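Local structure of beta-glucoside kinase (Listeria monocytogenes, 4HTL) at residues Thr14-Gly19 / Asp41-Glu46; Val62-Tyr67 / Gly73-Gly78. The protein catalyses the ATP-dependent phosphorylation of cellobiose to cellobiose-6'-phosphate and may also regulate transcription of the cellobiose-PTS operon. All blocks are in the same frame, centred on the assembly; numbering follows the deposited sequence. Where two conformers were deposited one is given.

Contact 1 of 2, residues Thr14-Gly19 / Asp41-Glu46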
loop_
_atom_site.group_PDB
_atom_site.type_symbol
_atom_site.label_atom_id
_atom_site.label_comp_id
_atom_site.label_asym_id
_atom_site.label_seq_id
_atom_site.Cartn_x
_atom_site.Cartn_y
_atom_site.Cartn_z
ATOM N N THR A 14 -6.049 -26.387 -3.986
ATOM C CA THR A 14 -6.228 -27.803 -4.310
ATOM C C THR A 14 -7.080 -28.606 -3.332
ATOM O O THR A 14 -7.406 -29.768 -3.615
ATOM C CB THR A 14 -4.867 -28.508 -4.437
ATOM O OG1 THR A 14 -4.183 -28.453 -3.177
ATOM C CG2 THR A 14 -4.015 -27.849 -5.534
ATOM N N ALA A 15 -7.420 -28.019 -2.189
ATOM C CA ALA A 15 -8.255 -28.691 -1.209
ATOM C C ALA A 15 -9.309 -27.730 -0.673
ATOM O O ALA A 15 -9.117 -26.508 -0.650
ATOM C CB ALA A 15 -7.419 -29.227 -0.055
ATOM N N LEU A 16 -10.423 -28.295 -0.255
ATOM C CA LEU A 16 -11.453 -27.583 0.457
ATOM C C LEU A 16 -11.362 -28.072 1.881
ATOM O O LEU A 16 -11.501 -29.282 2.122
ATOM C CB LEU A 16 -12.848 -27.898 -0.092
ATOM C CG LEU A 16 -14.057 -27.330 0.677
ATOM C CD1 LEU A 16 -14.109 -25.785 0.654
ATOM C CD2 LEU A 16 -15.358 -27.901 0.163
ATOM N N LYS A 17 -11.039 -27.166 2.810
ATOM C CA LYS A 17 -11.038 -27.509 4.214
ATOM C C LYS A 17 -12.373 -27.120 4.849
ATOM O O LYS A 17 -12.962 -26.096 4.499
ATOM C CB LYS A 17 -9.892 -26.797 4.913
ATOM C CG LYS A 17 -8.499 -27.241 4.448
ATOM C CD LYS A 17 -7.439 -26.351 5.091
ATOM C CE LYS A 17 -6.016 -26.811 4.786
ATOM N NZ LYS A 17 -5.025 -25.722 4.990
HETATM N N MSE A 18 -12.832 -27.932 5.798
HETATM C CA MSE A 18 -14.134 -27.750 6.403
HETATM C C MSE A 18 -13.997 -28.068 7.889
HETATM O O MSE A 18 -13.208 -28.954 8.276
HETATM C CB MSE A 18 -15.169 -28.681 5.741
HETATM C CG MSE A 18 -15.066 -28.777 4.239
HETATM SE SE MSE A 18 -16.260 -30.125 3.453
HETATM C CE MSE A 18 -14.928 -30.971 2.438
ATOM N N GLY A 19 -14.761 -27.372 8.724
ATOM C CA GLY A 19 -14.747 -27.656 10.145
ATOM C C GLY A 19 -15.999 -27.192 10.829
ATOM O O GLY A 19 -16.781 -26.403 10.273
ATOM N N ASP A 41 -18.770 -25.907 -8.810
ATOM C CA ASP A 41 -19.839 -26.881 -8.559
ATOM C C ASP A 41 -19.433 -28.022 -7.630
ATOM O O ASP A 41 -20.233 -28.399 -6.768
ATOM C CB ASP A 41 -20.444 -27.368 -9.869
ATOM C CG ASP A 41 -21.153 -26.255 -10.597
ATOM O OD1 ASP A 41 -22.000 -25.565 -9.974
ATOM O OD2 ASP A 41 -20.837 -26.049 -11.778
ATOM N N GLN A 42 -18.217 -28.563 -7.773
ATOM C CA GLN A 42 -17.742 -29.576 -6.843
ATOM C C GLN A 42 -17.664 -28.981 -5.438
ATOM O O GLN A 42 -18.051 -29.611 -4.476
ATOM C CB GLN A 42 -16.374 -30.093 -7.277
ATOM C CG GLN A 42 -15.915 -31.330 -6.523
ATOM C CD GLN A 42 -16.861 -32.508 -6.702
ATOM O OE1 GLN A 42 -17.471 -32.675 -7.756
ATOM N NE2 GLN A 42 -16.992 -33.318 -5.663
ATOM N N ILE A 43 -17.184 -27.735 -5.331
ATOM C CA ILE A 43 -17.101 -27.111 -4.021
ATOM C C ILE A 43 -18.483 -26.984 -3.386
ATOM O O ILE A 43 -18.649 -27.273 -2.183
ATOM C CB ILE A 43 -16.394 -25.717 -4.052
ATOM C CG1 ILE A 43 -14.900 -25.883 -4.392
ATOM C CG2 ILE A 43 -16.619 -24.951 -2.750
ATOM C CD1 ILE A 43 -14.239 -24.629 -4.901
ATOM N N LEU A 44 -19.483 -26.576 -4.177
ATOM C CA LEU A 44 -20.822 -26.428 -3.639
ATOM C C LEU A 44 -21.371 -27.781 -3.197
ATOM O O LEU A 44 -22.092 -27.885 -2.175
ATOM C CB LEU A 44 -21.734 -25.765 -4.648
ATOM C CG LEU A 44 -21.372 -24.317 -5.014
ATOM C CD1 LEU A 44 -22.222 -23.888 -6.190
ATOM C CD2 LEU A 44 -21.581 -23.409 -3.812
ATOM N N ALA A 45 -21.019 -28.815 -3.945
ATOM C CA ALA A 45 -21.483 -30.186 -3.637
ATOM C C ALA A 45 -20.876 -30.666 -2.306
ATOM O O ALA A 45 -21.591 -31.138 -1.407
ATOM C CB ALA A 45 -21.105 -31.103 -4.765
ATOM N N GLU A 46 -19.564 -30.477 -2.162
ATOM C CA GLU A 46 -18.873 -30.807 -0.910
ATOM C C GLU A 46 -19.462 -30.036 0.272
ATOM O O GLU A 46 -19.641 -30.593 1.368
ATOM C CB GLU A 46 -17.385 -30.538 -1.016
ATOM C CG GLU A 46 -16.604 -31.313 -2.053
ATOM C CD GLU A 46 -16.302 -32.746 -1.683
ATOM O OE1 GLU A 46 -16.505 -33.143 -0.493
ATOM O OE2 GLU A 46 -15.814 -33.448 -2.608
#

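Contact 2 of 2, residues Val62-Tyr67 / Gly73-Gly78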
loop_
_atom_site.group_PDB
_atom_site.type_symbol
_atom_site.label_atom_id
_atom_site.label_comp_id
_atom_site.label_asym_id
_atom_site.label_seq_id
_atom_site.Cartn_x
_atom_site.Cartn_y
_atom_site.Cartn_z
ATOM N N VAL A 62 -17.382 -18.645 5.539
ATOM C CA VAL A 62 -16.616 -19.025 4.351
ATOM C C VAL A 62 -15.408 -18.119 4.146
ATOM O O VAL A 62 -15.517 -16.869 4.241
ATOM C CB VAL A 62 -17.514 -18.970 3.085
ATOM C CG1 VAL A 62 -16.722 -19.370 1.826
ATOM C CG2 VAL A 62 -18.778 -19.824 3.284
ATOM N N SER A 63 -14.277 -18.759 3.805
ATOM C CA SER A 63 -13.079 -18.102 3.307
ATOM C C SER A 63 -12.952 -18.513 1.812
ATOM O O SER A 63 -12.797 -19.697 1.476
ATOM C CB SER A 63 -11.855 -18.547 4.126
ATOM O OG SER A 63 -10.632 -18.404 3.448
ATOM N N ALA A 64 -13.021 -17.541 0.920
ATOM C CA ALA A 64 -13.086 -17.794 -0.504
ATOM C C ALA A 64 -12.041 -17.005 -1.267
ATOM O O ALA A 64 -11.787 -15.838 -0.942
ATOM C CB ALA A 64 -14.487 -17.422 -1.025
ATOM N N PRO A 65 -11.480 -17.599 -2.343
ATOM C CA PRO A 65 -10.602 -16.771 -3.179
ATOM C C PRO A 65 -11.335 -15.710 -3.960
ATOM O O PRO A 65 -12.563 -15.757 -4.125
ATOM C CB PRO A 65 -9.876 -17.778 -4.077
ATOM C CG PRO A 65 -10.786 -18.952 -4.129
ATOM C CD PRO A 65 -11.577 -18.980 -2.842
ATOM N N GLY A 66 -10.583 -14.685 -4.341
ATOM C CA GLY A 66 -11.100 -13.667 -5.234
ATOM C C GLY A 66 -11.581 -12.442 -4.451
ATOM O O GLY A 66 -11.050 -12.149 -3.364
ATOM N N TYR A 67 -12.598 -11.751 -4.992
ATOM C CA TYR A 67 -13.044 -10.483 -4.472
ATOM C C TYR A 67 -14.463 -10.675 -3.997
ATOM O O TYR A 67 -15.345 -11.110 -4.777
ATOM C CB TYR A 67 -12.940 -9.404 -5.570
ATOM C CG TYR A 67 -11.571 -9.293 -6.222
ATOM C CD1 TYR A 67 -10.400 -9.407 -5.477
ATOM C CD2 TYR A 67 -11.450 -8.973 -7.572
ATOM C CE1 TYR A 67 -9.160 -9.286 -6.085
ATOM C CE2 TYR A 67 -10.226 -8.872 -8.186
ATOM C CZ TYR A 67 -9.082 -8.995 -7.433
ATOM O OH TYR A 67 -7.843 -8.888 -8.027
ATOM N N GLY A 73 -22.152 -10.579 0.404
ATOM C CA GLY A 73 -21.766 -11.944 0.026
ATOM C C GLY A 73 -21.539 -12.130 -1.466
ATOM O O GLY A 73 -21.296 -13.246 -1.936
ATOM N N LEU A 74 -21.595 -11.046 -2.230
ATOM C CA LEU A 74 -21.368 -11.156 -3.666
ATOM C C LEU A 74 -19.901 -11.297 -3.997
ATOM O O LEU A 74 -19.102 -10.398 -3.694
ATOM C CB LEU A 74 -21.948 -9.941 -4.402
ATOM C CG LEU A 74 -21.740 -9.891 -5.914
ATOM C CD1 LEU A 74 -22.480 -11.050 -6.575
ATOM C CD2 LEU A 74 -22.222 -8.549 -6.446
ATOM N N ILE A 75 -19.553 -12.411 -4.639
ATOM C CA ILE A 75 -18.199 -12.654 -5.191
ATOM C C ILE A 75 -18.201 -12.081 -6.584
ATOM O O ILE A 75 -18.888 -12.583 -7.465
ATOM C CB ILE A 75 -17.845 -14.155 -5.272
ATOM C CG1 ILE A 75 -17.915 -14.798 -3.888
ATOM C CG2 ILE A 75 -16.442 -14.383 -5.874
ATOM C CD1 ILE A 75 -17.723 -16.311 -3.872
ATOM N N THR A 76 -17.465 -10.993 -6.768
ATOM C CA THR A 76 -17.421 -10.323 -8.047
ATOM C C THR A 76 -16.454 -11.030 -9.002
ATOM O O THR A 76 -16.680 -11.059 -10.184
ATOM C CB THR A 76 -17.065 -8.845 -7.858
ATOM O OG1 THR A 76 -15.784 -8.744 -7.244
ATOM C CG2 THR A 76 -18.094 -8.190 -6.910
HETATM N N MSE A 77 -15.385 -11.612 -8.475
HETATM C CA MSE A 77 -14.389 -12.336 -9.278
HETATM C C MSE A 77 -13.992 -13.513 -8.414
HETATM O O MSE A 77 -13.526 -13.310 -7.298
HETATM C CB MSE A 77 -13.172 -11.432 -9.558
HETATM C CG MSE A 77 -12.189 -11.907 -10.649
HETATM SE SE MSE A 77 -10.781 -13.211 -10.182
HETATM C CE MSE A 77 -9.918 -12.390 -8.652
ATOM N N GLY A 78 -14.168 -14.729 -8.897
ATOM C CA GLY A 78 -13.936 -15.885 -8.034
ATOM C C GLY A 78 -12.532 -16.440 -7.900
ATOM O O GLY A 78 -12.365 -17.581 -7.478
HETATM O O HOH W 1 -14.108 -17.711 -5.142
#

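Contact 1 of 2, residues Thr14-Gly19 / Asp41-Glu46
L16, on strand 15-19, presses one methyl of its fork against the start of the E46 side chain on helix 41-46: CD2 of L16 lies 3.5 Å from CB of E46. With CG anti to the backbone N (chi1 173°), the isobutyl group reaches from the sheet to the helix, and the two side chains run alongside in opposite senses. The second methyl turns to I43, where CD1 of L16 stands 4.3 Å from CG2 of that residue. A leucine suits this place because its two methyls can meet residues one helical turn apart, I43 and E46, and both it and I43 are buried and wholly apolar.

E46 is amphipathic in use. Its methylene part lies on the leucine, while a bend at chi2 (-77°) folds the carboxylate back along the helix; there, in one of two conformers of Q42, NE2 of Q42 makes a doubtful bond of 3.3 Å to OE2 of E46. The selenomethionine M18 lies across E46. Its long, flexible chain bends at chi3, bringing SE near the backbone O of E46 and CE to 4.0 Å from OE1 of E46.

No hydrogen bond joins the two segments. L16 and I43 also meet I11 of strand 6-11, and E46 and M18 share A33 of strand 27-34. The axes of the strand and helix segments approach to 10.2 Å and make an angle of 21°, the close alignment of a helix laid along a beta-sheet, here in the actin-like ATPase fold of the ROK kinases.

Contact 2 of 2, residues Val62-Tyr67 / Gly73-Gly78
The ring of Y67 is set by chi1 of -53°, which puts CG anti to its carbonyl carbon, while the selenomethionine M77 starts with CG anti to its backbone N (chi1 -166°) and then bends at chi2 and chi3, curling its terminal methyl back over that ring. The two residues form a hydrogen-bonded pair of an antiparallel beta ladder, so their side chains leave the same face of the sheet. In the conformer described, CE of M77 sits 3.8 Å from the centroid of the Y67 ring, 18° off its normal, a CH-pi contact made over the face. Selenium lies farther away and obliquely, in a Met-aromatic arrangement; a second conformer of M77 makes both contacts less certain. The unbranched, flexible methionine chain, here with selenium in place of sulfur, suits a flat neighbour because it can bend until a methyl rests on the ring. The hydroxyl end of Y67 bonds to E155, and its side chain also packs on R267 of the second subunit.

The backbones are joined at both ends of Y67. Its N donates to O of M77 over 2.9 Å, in the carbonyl plane, and its O accepts from N of T76, also at 2.9 Å, with the donor tilted from that plane. The chain turns a corner at T76, whose OG1 comes to the edge of the Y67 ring.

G66 brings its CA to 3.2 Å from O of M77, a CA-H...O contact. Its positive phi and this closeness leave no place for a side chain, which explains glycine here. Next to it one water links the two loops, donating both to O of P65 at 2.7 Å and to O of G78 at 2.9 Å.

In the fold
Along the chain contact 1 is complete before the segments of contact 2 begin, helix 40-52 leading into strand 59-64. Their centres lie about 14 Å apart, and their nearest atoms about 6 Å apart, without touching. Both reach the same mixed five-stranded sheet, in which strand 6-11 runs between 15-21 and 59-64. Contact 1 lays a helix on that sheet; contact 2 carries the chain from the end of strand 59-64 into the small antiparallel sheet of 67-68, 74-77 and 87-88. I11, part of the ATP site inferred by similarity, touches L16, I43, A64 and P65. Contact 1, which includes T14 of that site, thus borders the probable ATP site directly, and contact 2 reaches it through P65 and I11.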